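Alp7A (Bacillus subtilis, PDB 5EC0) binds adenine nucleotide and, as an actin-like protein, probably hydrolyses ATP and forms filaments that segregate plasmids. Local coordinates at residues V8-S13 and F125-P130; S181-W186 and Y367-L372; K197-Q202 and N354-E359; L325-V330 and R362-Y367. All coordinates share one frame; numbering follows the deposited sequence.

Overall arrangement
Contacts 1, 2 and 4 cluster round the waist of an actin-like fold, with centres about 10 to 12 Å apart. Helix 364-386 links them: it supplies one segment of contact 2 and most of one segment of contact 4, and its Asn365 also touches contact 1. Contacts 1 and 4 both meet ADP, from the eight-stranded and the five-stranded sheet respectively. Contact 3 lies nearer the surface, its centre about 24 Å from that of contact 1, and shares the five-stranded sheet with contact 4 through neighbouring strands 355-357 and 322-327. Along the chain contact 1 closes first; contacts 3 and 4 are nested within the loop closed by contact 2. The nucleotide cleft is thus tied to both sheets.

Contact 1 of 4, residues V8-S13 and F125-P130; sequences VDFGNS and FQTMLP. With ADP (adenosine-5'-diphosphate), chain D.
Val8 O is held by two groups of one residue: the hydroxyl Thr127 OG1 donates to Val8 O at 2.9 Å from well above the carbonyl plane (49° out of it), and Thr127 CA brings its hydrogen to Val8 O at 3.3 Å. With OG1 anti to the backbone N (chi1 -174°), the hydroxyl also lies against the Phe10 ring, 3.3 Å from Thr127 OG1 to Phe10 CD2. Val8 CG1 sits over the centre of that ring. Val8 N completes the direct bonding, donating to Gln126 O at 2.8 Å, almost straight on to the carbonyl. Strand segments 8-10 and 125-129 run 29° apart, parallel in sense, and beyond Val8 a water takes over, accepting from Phe10 N and donating to Met128 O. Met128 CE covers Asp9, 3.4 Å from Asp9 CG. The chain then turns into the phosphate loop, where Asn12 ND2 donates to ADP O2B at 2.7 Å and Asn12 N to ADP O1B at 2.9 Å. Strand 14-19 flanks strand 2-10 through backbone bonding of Asp9 with Met16; Met147 of helix 140-149 packs on Phe10 and Thr127, while helix 364-386 sets Asn365 against Asp9 and Met128.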
# COMPACT_ATOMS: atom_id res chain seq x y z
N VAL A 8 4.28 6.84 3.50
CA VAL A 8 4.49 6.01 2.31
C VAL A 8 4.18 4.56 2.62
O VAL A 8 4.64 4.03 3.64
CB VAL A 8 5.94 6.13 1.78
CG1 VAL A 8 6.21 5.14 0.71
CG2 VAL A 8 6.21 7.55 1.27
N ASP A 9 3.36 3.96 1.76
CA ASP A 9 3.09 2.53 1.74
C ASP A 9 3.81 1.96 0.52
O ASP A 9 3.37 2.16 -0.61
CB ASP A 9 1.57 2.27 1.65
CG ASP A 9 1.20 0.79 1.81
OD1 ASP A 9 2.03 -0.11 1.55
OD2 ASP A 9 0.04 0.52 2.20
N PHE A 10 4.95 1.28 0.73
CA PHE A 10 5.62 0.60 -0.39
C PHE A 10 4.94 -0.75 -0.64
O PHE A 10 5.44 -1.79 -0.21
CB PHE A 10 7.11 0.40 -0.11
CG PHE A 10 7.90 1.66 0.01
CD1 PHE A 10 8.16 2.44 -1.11
CD2 PHE A 10 8.42 2.06 1.24
CE1 PHE A 10 8.89 3.60 -1.01
CE2 PHE A 10 9.16 3.22 1.35
CZ PHE A 10 9.40 4.00 0.23
N GLY A 11 3.80 -0.74 -1.32
CA GLY A 11 3.09 -1.98 -1.60
C GLY A 11 3.80 -2.81 -2.66
O GLY A 11 4.75 -2.35 -3.29
N ASN A 12 3.33 -4.04 -2.85
CA ASN A 12 3.85 -4.90 -3.90
C ASN A 12 3.21 -4.53 -5.23
O ASN A 12 3.80 -4.73 -6.29
CB ASN A 12 3.60 -6.37 -3.58
CG ASN A 12 4.04 -6.76 -2.17
OD1 ASN A 12 5.12 -6.39 -1.72
ND2 ASN A 12 3.20 -7.53 -1.47
N SER A 13 1.99 -3.99 -5.17
CA SER A 13 1.22 -3.66 -6.37
C SER A 13 1.32 -2.18 -6.69
O SER A 13 1.58 -1.79 -7.83
CB SER A 13 -0.24 -4.07 -6.19
OG SER A 13 -1.04 -3.62 -7.26
N PHE A 125 8.94 12.05 7.81
CA PHE A 125 8.73 10.98 6.84
C PHE A 125 8.35 9.73 7.60
O PHE A 125 8.96 9.41 8.63
CB PHE A 125 9.98 10.74 5.99
CG PHE A 125 9.87 9.57 5.02
CD1 PHE A 125 10.21 8.27 5.42
CD2 PHE A 125 9.46 9.77 3.70
CE1 PHE A 125 10.11 7.21 4.53
CE2 PHE A 125 9.36 8.71 2.82
CZ PHE A 125 9.68 7.44 3.22
N GLN A 126 7.37 9.00 7.08
CA GLN A 126 6.95 7.79 7.74
C GLN A 126 6.62 6.73 6.70
O GLN A 126 5.95 6.99 5.68
CB GLN A 126 5.75 8.09 8.64
CG GLN A 126 5.61 7.19 9.82
CD GLN A 126 4.45 7.57 10.72
OE1 GLN A 126 4.44 7.21 11.90
NE2 GLN A 126 3.45 8.28 10.18
N THR A 127 7.13 5.53 6.94
CA THR A 127 6.75 4.38 6.13
C THR A 127 6.58 3.18 7.08
O THR A 127 6.32 3.36 8.29
CB THR A 127 7.78 4.10 4.99
OG1 THR A 127 7.30 3.05 4.15
CG2 THR A 127 9.19 3.74 5.53
N MET A 128 6.68 1.96 6.56
CA MET A 128 6.44 0.78 7.38
C MET A 128 7.07 -0.44 6.71
O MET A 128 7.50 -0.36 5.56
CB MET A 128 4.94 0.57 7.63
CG MET A 128 4.08 0.88 6.41
SD MET A 128 2.29 0.90 6.66
CE MET A 128 1.78 1.58 5.09
N LEU A 129 7.14 -1.56 7.44
CA LEU A 129 7.67 -2.81 6.89
C LEU A 129 6.65 -3.95 6.98
O LEU A 129 5.92 -4.05 7.96
CB LEU A 129 8.95 -3.22 7.62
CG LEU A 129 10.22 -2.45 7.29
CD1 LEU A 129 11.37 -3.05 8.06
CD2 LEU A 129 10.48 -2.49 5.79
N PRO A 130 6.63 -4.83 5.97
CA PRO A 130 5.74 -6.00 5.98
C PRO A 130 6.13 -7.03 7.05
O PRO A 130 7.32 -7.19 7.35
CB PRO A 130 5.89 -6.58 4.57
CG PRO A 130 7.27 -6.15 4.11
CD PRO A 130 7.51 -4.79 4.78
PB ADP D . -0.05 -5.84 -2.30
O1B ADP D . 0.65 -4.58 -1.79
O2B ADP D . 0.50 -7.16 -1.79
O3B ADP D . -0.32 -5.89 -3.78
PA ADP D . -2.57 -4.50 -1.79
O1A ADP D . -1.93 -3.32 -2.47
O2A ADP D . -3.31 -4.32 -0.48
O3A ADP D . -1.52 -5.73 -1.63
O5' ADP D . -3.58 -5.20 -2.81
C5' ADP D . -3.42 -5.10 -4.22
C4' ADP D . -4.76 -5.56 -4.77
O4' ADP D . -5.70 -4.51 -4.56
C3' ADP D . -4.77 -5.82 -6.26
O3' ADP D . -4.63 -7.22 -6.53
C2' ADP D . -6.14 -5.35 -6.72
O2' ADP D . -6.91 -6.50 -7.06
C1' ADP D . -6.76 -4.67 -5.50
N9 ADP D . -7.34 -3.33 -5.78
C8 ADP D . -8.57 -2.97 -5.34
N7 ADP D . -8.86 -1.71 -5.72
C5 ADP D . -7.81 -1.24 -6.41
C6 ADP D . -7.50 0.04 -7.07
N6 ADP D . -8.42 1.04 -7.06
N1 ADP D . -6.30 0.15 -7.68
C2 ADP D . -5.41 -0.87 -7.68
N3 ADP D . -5.62 -2.07 -7.09
C4 ADP D . -6.80 -2.31 -6.45
O HOH W 1 5.38 -0.10 3.30

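Contact 2 of 4, residues S181-W186 and Y367-L372; sequences SEVARW and YGLEVL
Val183 opens the contact with its CG2 branch, which lies anti to the backbone N (chi1 of CG1 74°) and meets Leu372 CD1 at 3.6 Å and, at roughly a right angle between the side chains, Leu369 CD2 at 3.9 Å. Its carbonyl takes a CA-H contact, Gly368 CA to Val183 O 3.6 Å, and also accepts Trp186 N. Ala184 is where the backbones come nearest, Ala184 CA to Gly368 CA 4.5 Å. A side chain at Gly368 would run into Val183 O, so glycine is what permits this approach. Arg185 points away from the helix, but its NE is bound to Glu182 OE2 in a salt bridge of 2.6 Å, and NH1 lies over one face of the Trp186 indole. The opposite indole face receives Leu372 CD2, 3.8 Å from the centroid of the five-membered ring of Trp186 and only 4° off its normal, a CH-pi contact. Val371 completes the seat, with CG1 3.9 Å from Trp186 CB. An alanine in place of Trp186 would probably leave Leu372 CD2 without its ring face and open a gap between this methyl and the Arg185 guanidinium. The type I turn Glu182-Arg185 and Trp186 of helix 185-189 thus press against helix 364-386, with Arg178 of strand 166-179 touching Val183, Leu369 and Leu372, and Val221 of strand 218-223 touching Glu182.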
# COMPACT_ATOMS: atom_id res chain seq x y z
N SER A 181 0.06 -3.61 8.56
CA SER A 181 -1.10 -4.37 9.06
C SER A 181 -1.44 -4.02 10.50
O SER A 181 -2.60 -3.71 10.81
CB SER A 181 -0.86 -5.89 8.92
OG SER A 181 -0.29 -6.18 7.66
N GLU A 182 -0.45 -4.06 11.39
CA GLU A 182 -0.67 -3.64 12.76
C GLU A 182 -0.98 -2.16 12.81
O GLU A 182 -1.92 -1.76 13.51
CB GLU A 182 0.54 -3.97 13.65
CG GLU A 182 0.38 -3.60 15.13
CD GLU A 182 0.77 -2.16 15.43
OE1 GLU A 182 1.51 -1.55 14.63
OE2 GLU A 182 0.33 -1.62 16.47
N VAL A 183 -0.21 -1.33 12.09
CA VAL A 183 -0.37 0.13 12.19
C VAL A 183 -1.75 0.60 11.71
O VAL A 183 -2.23 1.67 12.10
CB VAL A 183 0.74 0.90 11.39
CG1 VAL A 183 0.51 0.82 9.88
CG2 VAL A 183 0.81 2.36 11.82
N ALA A 184 -2.40 -0.21 10.89
CA ALA A 184 -3.71 0.14 10.37
C ALA A 184 -4.75 0.30 11.48
O ALA A 184 -5.80 0.90 11.26
CB ALA A 184 -4.18 -0.91 9.37
N ARG A 185 -4.47 -0.24 12.66
CA ARG A 185 -5.45 -0.17 13.73
C ARG A 185 -5.67 1.29 14.10
O ARG A 185 -6.72 1.64 14.59
CB ARG A 185 -5.03 -1.01 14.95
CG ARG A 185 -3.87 -0.43 15.76
CD ARG A 185 -3.21 -1.45 16.69
NE ARG A 185 -2.03 -0.85 17.31
CZ ARG A 185 -2.00 -0.20 18.48
NH1 ARG A 185 -3.10 -0.07 19.22
NH2 ARG A 185 -0.86 0.31 18.91
N TRP A 186 -4.70 2.16 13.81
CA TRP A 186 -4.88 3.57 14.17
C TRP A 186 -5.91 4.25 13.27
O TRP A 186 -6.56 5.21 13.70
CB TRP A 186 -3.54 4.31 14.14
CG TRP A 186 -2.73 3.92 15.33
CD1 TRP A 186 -1.65 3.08 15.34
CD2 TRP A 186 -2.98 4.27 16.70
NE1 TRP A 186 -1.20 2.91 16.63
CE2 TRP A 186 -1.99 3.64 17.48
CE3 TRP A 186 -3.94 5.09 17.33
CZ2 TRP A 186 -1.92 3.79 18.88
CZ3 TRP A 186 -3.87 5.24 18.72
CH2 TRP A 186 -2.87 4.60 19.48
N TYR A 367 -3.50 5.15 6.00
CA TYR A 367 -4.33 6.00 6.84
C TYR A 367 -3.90 5.91 8.30
O TYR A 367 -3.97 6.89 9.04
CB TYR A 367 -5.80 5.61 6.68
CG TYR A 367 -6.46 6.25 5.48
CD1 TYR A 367 -5.71 6.96 4.55
CD2 TYR A 367 -7.84 6.16 5.29
CE1 TYR A 367 -6.31 7.55 3.45
CE2 TYR A 367 -8.45 6.77 4.20
CZ TYR A 367 -7.68 7.46 3.29
OH TYR A 367 -8.27 8.05 2.20
N GLY A 368 -3.45 4.72 8.69
CA GLY A 368 -2.91 4.51 10.02
C GLY A 368 -1.64 5.31 10.19
O GLY A 368 -1.43 5.92 11.24
N LEU A 369 -0.79 5.32 9.17
CA LEU A 369 0.37 6.19 9.20
C LEU A 369 -0.06 7.65 9.31
O LEU A 369 0.51 8.42 10.07
CB LEU A 369 1.25 6.02 7.97
CG LEU A 369 2.05 4.72 7.81
CD1 LEU A 369 3.01 4.80 6.61
CD2 LEU A 369 2.79 4.34 9.12
N GLU A 370 -1.07 8.04 8.53
CA GLU A 370 -1.50 9.43 8.53
C GLU A 370 -1.92 9.88 9.95
O GLU A 370 -1.50 10.93 10.44
CB GLU A 370 -2.64 9.63 7.52
CG GLU A 370 -3.17 11.06 7.44
CD GLU A 370 -2.16 12.07 6.89
OE1 GLU A 370 -1.19 11.66 6.22
OE2 GLU A 370 -2.33 13.29 7.13
N VAL A 371 -2.73 9.06 10.62
CA VAL A 371 -3.14 9.31 12.00
C VAL A 371 -1.92 9.47 12.91
O VAL A 371 -1.87 10.39 13.73
CB VAL A 371 -4.03 8.15 12.54
CG1 VAL A 371 -4.10 8.16 14.10
CG2 VAL A 371 -5.43 8.19 11.94
N LEU A 372 -0.94 8.57 12.79
CA LEU A 372 0.24 8.68 13.64
C LEU A 372 1.01 9.97 13.34
O LEU A 372 1.58 10.57 14.24
CB LEU A 372 1.13 7.46 13.48
CG LEU A 372 0.55 6.22 14.18
CD1 LEU A 372 1.51 5.03 14.10
CD2 LEU A 372 0.17 6.53 15.66

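Contact 3 of 4, residues K197-Q202 and N354-E359; sequences KDYAEQ and NHIVAE
Tyr199 reaches from the loop ahead of strand 207-213 to Ile356 on strand 355-357, an outermost strand of the five-stranded sheet in this actin-like fold. Its CB points toward that strand, and with CG anti to the backbone N (chi1 -177°) the ring continues the same way, packing also on Leu325 of the neighbouring strand 322-327. The ring does not travel alone: Gln202 NE2 lies over the centre of one face, 3.6 Å above its plane. The same NE2 donates to Tyr199 O at 3.0 Å (N-H...O 162°), in the carbonyl plane and on a lone pair, which fixes the amide's rotation. The oxygen of that amide is turned to the strand, Gln202 OE1 being 3.8 Å from Ile356 CD1. Replacing Gln202 with alanine would probably leave Tyr199 O without this donor and the ring face without its amide cover, so that the ring could shift. At the tip, Tyr199 OH meets the other branch of Ile356, with CG2 3.3 Å away, the two side chains running alongside each other in opposite senses. Beyond it a water in the ring plane joins the segments, 2.8 Å from Tyr199 OH and donating to Val357 O at 3.0 Å.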
# COMPACT_ATOMS: atom_id res chain seq x y z
N LYS A 197 -12.96 7.14 17.33
CA LYS A 197 -14.07 6.83 16.44
C LYS A 197 -15.11 5.96 17.13
O LYS A 197 -14.79 4.92 17.71
CB LYS A 197 -13.55 6.13 15.18
CG LYS A 197 -12.90 7.10 14.20
CD LYS A 197 -12.06 6.39 13.16
CE LYS A 197 -12.91 5.63 12.18
NZ LYS A 197 -12.21 5.53 10.84
N ASP A 198 -16.37 6.38 17.04
CA ASP A 198 -17.47 5.57 17.53
C ASP A 198 -17.42 4.18 16.88
O ASP A 198 -17.74 3.16 17.50
CB ASP A 198 -18.80 6.24 17.24
CG ASP A 198 -19.95 5.52 17.89
OD1 ASP A 198 -20.07 5.60 19.13
OD2 ASP A 198 -20.70 4.83 17.17
N TYR A 199 -17.04 4.16 15.60
CA TYR A 199 -16.84 2.92 14.87
C TYR A 199 -15.96 1.88 15.60
O TYR A 199 -16.16 0.67 15.47
CB TYR A 199 -16.24 3.25 13.49
CG TYR A 199 -16.04 2.07 12.57
CD1 TYR A 199 -17.06 1.62 11.73
CD2 TYR A 199 -14.82 1.41 12.53
CE1 TYR A 199 -16.87 0.53 10.87
CE2 TYR A 199 -14.62 0.34 11.68
CZ TYR A 199 -15.64 -0.10 10.86
OH TYR A 199 -15.40 -1.18 10.02
N ALA A 200 -14.98 2.35 16.37
CA ALA A 200 -14.08 1.43 17.06
C ALA A 200 -14.71 0.81 18.31
O ALA A 200 -14.12 -0.12 18.90
CB ALA A 200 -12.78 2.15 17.44
N GLU A 201 -15.88 1.30 18.71
CA GLU A 201 -16.51 0.85 19.96
C GLU A 201 -16.99 -0.59 19.87
O GLU A 201 -17.11 -1.26 20.90
CB GLU A 201 -17.69 1.74 20.35
CG GLU A 201 -17.30 3.18 20.70
CD GLU A 201 -16.47 3.27 21.98
OE1 GLU A 201 -16.83 2.62 22.98
OE2 GLU A 201 -15.46 4.01 21.97
N GLN A 202 -17.25 -1.06 18.66
CA GLN A 202 -17.73 -2.43 18.47
C GLN A 202 -16.61 -3.42 18.79
O GLN A 202 -16.87 -4.62 18.97
CB GLN A 202 -18.25 -2.64 17.05
CG GLN A 202 -17.18 -2.49 15.95
CD GLN A 202 -17.80 -2.49 14.55
OE1 GLN A 202 -18.44 -3.47 14.16
NE2 GLN A 202 -17.64 -1.40 13.81
N ASN A 354 -19.46 -10.02 13.43
CA ASN A 354 -18.10 -10.48 13.72
C ASN A 354 -17.14 -10.51 12.53
O ASN A 354 -15.94 -10.67 12.73
CB ASN A 354 -18.12 -11.88 14.35
CG ASN A 354 -18.77 -11.89 15.72
OD1 ASN A 354 -19.28 -10.87 16.19
ND2 ASN A 354 -18.76 -13.06 16.36
N HIS A 355 -17.65 -10.38 11.31
CA HIS A 355 -16.76 -10.39 10.17
C HIS A 355 -16.94 -9.10 9.38
O HIS A 355 -17.84 -8.99 8.54
CB HIS A 355 -16.97 -11.65 9.32
CG HIS A 355 -16.60 -12.92 10.04
ND1 HIS A 355 -15.35 -13.49 9.96
CD2 HIS A 355 -17.32 -13.71 10.88
CE1 HIS A 355 -15.31 -14.58 10.70
NE2 HIS A 355 -16.49 -14.74 11.27
N ILE A 356 -16.08 -8.13 9.69
CA ILE A 356 -16.18 -6.76 9.19
C ILE A 356 -15.12 -6.44 8.13
O ILE A 356 -13.93 -6.67 8.33
CB ILE A 356 -16.03 -5.71 10.34
CG1 ILE A 356 -16.84 -6.11 11.59
CG2 ILE A 356 -16.38 -4.32 9.85
CD1 ILE A 356 -18.35 -6.12 11.38
N VAL A 357 -15.56 -5.95 6.98
CA VAL A 357 -14.64 -5.47 5.97
C VAL A 357 -14.49 -3.98 6.21
O VAL A 357 -15.49 -3.26 6.28
CB VAL A 357 -15.14 -5.76 4.53
CG1 VAL A 357 -14.13 -5.22 3.48
CG2 VAL A 357 -15.41 -7.26 4.33
N ALA A 358 -13.25 -3.52 6.40
CA ALA A 358 -12.99 -2.09 6.58
C ALA A 358 -13.38 -1.28 5.35
O ALA A 358 -13.16 -1.70 4.21
CB ALA A 358 -11.52 -1.85 6.88
N GLU A 359 -14.00 -0.12 5.58
CA GLU A 359 -14.09 0.90 4.55
C GLU A 359 -12.68 1.45 4.37
O GLU A 359 -11.92 1.48 5.34
CB GLU A 359 -15.09 1.99 4.94
CG GLU A 359 -16.47 1.79 4.34
CD GLU A 359 -17.59 1.99 5.36
OE1 GLU A 359 -17.29 1.99 6.57
OE2 GLU A 359 -18.76 2.15 4.94
O HOH W 2 -17.27 -1.64 8.05

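Contact 4 of 4, residues L325-V330 and R362-Y367; sequences LYFGGV and RLLNLY. With ADP (adenosine-5'-diphosphate), chain D.
Gly329 and Arg362 meet beside the nucleotide, Gly329 CA resting 3.7 Å from Arg362 CG. Each holds a different part of ADP. Gly329 N donates to the alpha-phosphate oxygen ADP O2A at 2.8 Å in a nearly straight bond (168°). Arg362 lays one face of its guanidinium against the adenine, bringing NE to 3.3 Å from ADP C6; a bend at chi3 (69°) folds the group over the base. Glu25 forms a salt bridge with Arg362 NH2, and Glu332 accepts from Arg362 N, so side chain and backbone are both positioned from a second shell. The glycines are needed here: a CB on Gly329 would clash with the ribose oxygen O4', and the positive phi of Gly328 would jam any side chain against the preceding carbonyl. Behind them lies an apolar layer. Leu364 CD2 stands over one face of Phe327, 3.9 Å from the ring centroid and 21° off the normal, while its other neighbour is Leu325, met tip to tip with Leu325 CD2 to Leu364 CD2 at 4.0 Å. Asn365 addresses the edge of the same ring, OD1 lying 3.9 Å from Phe327 CE2. Its amide is engaged elsewhere, OD1 accepting from Ser181 N and ND2 donating to Asp212, and its side chain stays about 4 Å from the bound magnesium ion. Strand 322-327 leading through the Gly328-Gly329 pair into helix 328-333, with Gly329 N on the alpha-phosphate, is consistent with the adenosine-binding motif of the actin-like ATPase fold.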
# COMPACT_ATOMS: atom_id res chain seq x y z
N LEU A 325 -11.51 -8.24 11.26
CA LEU A 325 -11.51 -7.05 10.43
C LEU A 325 -10.63 -7.29 9.21
O LEU A 325 -9.42 -7.44 9.35
CB LEU A 325 -11.02 -5.81 11.18
CG LEU A 325 -11.23 -4.57 10.28
CD1 LEU A 325 -12.62 -3.95 10.48
CD2 LEU A 325 -10.12 -3.51 10.36
N TYR A 326 -11.26 -7.29 8.04
CA TYR A 326 -10.59 -7.58 6.76
C TYR A 326 -10.26 -6.30 6.00
O TYR A 326 -11.12 -5.45 5.83
CB TYR A 326 -11.48 -8.49 5.88
CG TYR A 326 -11.93 -9.78 6.56
CD1 TYR A 326 -11.16 -10.93 6.47
CD2 TYR A 326 -13.11 -9.84 7.28
CE1 TYR A 326 -11.55 -12.11 7.08
CE2 TYR A 326 -13.52 -11.02 7.89
CZ TYR A 326 -12.72 -12.14 7.79
OH TYR A 326 -13.10 -13.31 8.40
N PHE A 327 -9.02 -6.17 5.54
CA PHE A 327 -8.64 -5.03 4.70
C PHE A 327 -7.54 -5.39 3.69
O PHE A 327 -7.35 -6.56 3.35
CB PHE A 327 -8.23 -3.80 5.56
CG PHE A 327 -7.11 -4.06 6.55
CD1 PHE A 327 -7.35 -4.74 7.74
CD2 PHE A 327 -5.82 -3.60 6.31
CE1 PHE A 327 -6.32 -4.98 8.64
CE2 PHE A 327 -4.79 -3.82 7.21
CZ PHE A 327 -5.04 -4.51 8.38
N GLY A 328 -6.80 -4.39 3.21
CA GLY A 328 -5.95 -4.61 2.05
C GLY A 328 -6.77 -4.49 0.77
O GLY A 328 -8.01 -4.48 0.81
N GLY A 329 -6.08 -4.42 -0.37
CA GLY A 329 -6.72 -4.25 -1.67
C GLY A 329 -7.52 -5.47 -2.09
O GLY A 329 -8.55 -5.36 -2.76
N VAL A 330 -7.05 -6.65 -1.71
CA VAL A 330 -7.80 -7.87 -2.01
C VAL A 330 -9.04 -7.96 -1.11
O VAL A 330 -10.08 -8.45 -1.54
CB VAL A 330 -6.91 -9.12 -1.87
CG1 VAL A 330 -7.73 -10.41 -2.00
CG2 VAL A 330 -5.82 -9.09 -2.93
N ARG A 362 -8.25 -0.78 1.14
CA ARG A 362 -6.97 -0.70 0.43
C ARG A 362 -6.02 0.34 1.05
O ARG A 362 -4.81 0.18 1.01
CB ARG A 362 -7.18 -0.40 -1.05
CG ARG A 362 -5.93 -0.61 -1.87
CD ARG A 362 -6.23 -0.67 -3.39
NE ARG A 362 -6.65 0.63 -3.95
CZ ARG A 362 -5.81 1.49 -4.52
NH1 ARG A 362 -4.53 1.19 -4.61
NH2 ARG A 362 -6.25 2.64 -5.00
N LEU A 363 -6.57 1.40 1.64
CA LEU A 363 -5.73 2.49 2.13
C LEU A 363 -5.54 2.50 3.64
O LEU A 363 -4.92 3.43 4.17
CB LEU A 363 -6.31 3.83 1.69
CG LEU A 363 -6.41 4.10 0.18
CD1 LEU A 363 -6.76 5.57 -0.11
CD2 LEU A 363 -5.14 3.69 -0.53
N LEU A 364 -6.03 1.47 4.33
CA LEU A 364 -6.06 1.50 5.81
C LEU A 364 -4.67 1.63 6.45
O LEU A 364 -4.49 2.42 7.39
CB LEU A 364 -6.77 0.24 6.34
CG LEU A 364 -7.44 0.40 7.71
CD1 LEU A 364 -8.60 1.40 7.61
CD2 LEU A 364 -7.93 -0.93 8.28
N ASN A 365 -3.69 0.87 5.96
CA ASN A 365 -2.31 0.99 6.47
C ASN A 365 -1.80 2.44 6.35
O ASN A 365 -1.34 3.04 7.33
CB ASN A 365 -1.37 0.03 5.74
CG ASN A 365 -1.42 -1.40 6.28
OD1 ASN A 365 -1.54 -1.62 7.48
ND2 ASN A 365 -1.35 -2.37 5.38
N LEU A 366 -1.91 3.00 5.14
CA LEU A 366 -1.52 4.38 4.86
C LEU A 366 -2.21 5.38 5.80
O LEU A 366 -1.59 6.30 6.32
CB LEU A 366 -1.86 4.74 3.42
CG LEU A 366 -1.43 6.10 2.89
CD1 LEU A 366 0.01 6.36 3.22
CD2 LEU A 366 -1.64 6.16 1.35
N TYR A 367 -3.50 5.15 6.00
CA TYR A 367 -4.33 6.00 6.84
C TYR A 367 -3.90 5.91 8.30
O TYR A 367 -3.97 6.89 9.04
CB TYR A 367 -5.80 5.61 6.68
CG TYR A 367 -6.46 6.25 5.48
CD1 TYR A 367 -5.71 6.96 4.55
CD2 TYR A 367 -7.84 6.16 5.29
CE1 TYR A 367 -6.31 7.55 3.45
CE2 TYR A 367 -8.45 6.77 4.20
CZ TYR A 367 -7.68 7.46 3.29
OH TYR A 367 -8.27 8.05 2.20
PB ADP D . -0.05 -5.84 -2.30
O1B ADP D . 0.65 -4.58 -1.79
O2B ADP D . 0.50 -7.16 -1.79
O3B ADP D . -0.32 -5.89 -3.78
PA ADP D . -2.57 -4.50 -1.79
O1A ADP D . -1.93 -3.32 -2.47
O2A ADP D . -3.31 -4.32 -0.48
O3A ADP D . -1.52 -5.73 -1.63
O5' ADP D . -3.58 -5.20 -2.81
C5' ADP D . -3.42 -5.10 -4.22
C4' ADP D . -4.76 -5.56 -4.77
O4' ADP D . -5.70 -4.51 -4.56
C3' ADP D . -4.77 -5.82 -6.26
O3' ADP D . -4.63 -7.22 -6.53
C2' ADP D . -6.14 -5.35 -6.72
O2' ADP D . -6.91 -6.50 -7.06
C1' ADP D . -6.76 -4.67 -5.50
N9 ADP D . -7.34 -3.33 -5.78
C8 ADP D . -8.57 -2.97 -5.34
N7 ADP D . -8.86 -1.71 -5.72
C5 ADP D . -7.81 -1.24 -6.41
C6 ADP D . -7.50 0.04 -7.07
N6 ADP D . -8.42 1.04 -7.06
N1 ADP D . -6.30 0.15 -7.68
C2 ADP D . -5.41 -0.87 -7.68
N3 ADP D . -5.62 -2.07 -7.09
C4 ADP D . -6.80 -2.31 -6.45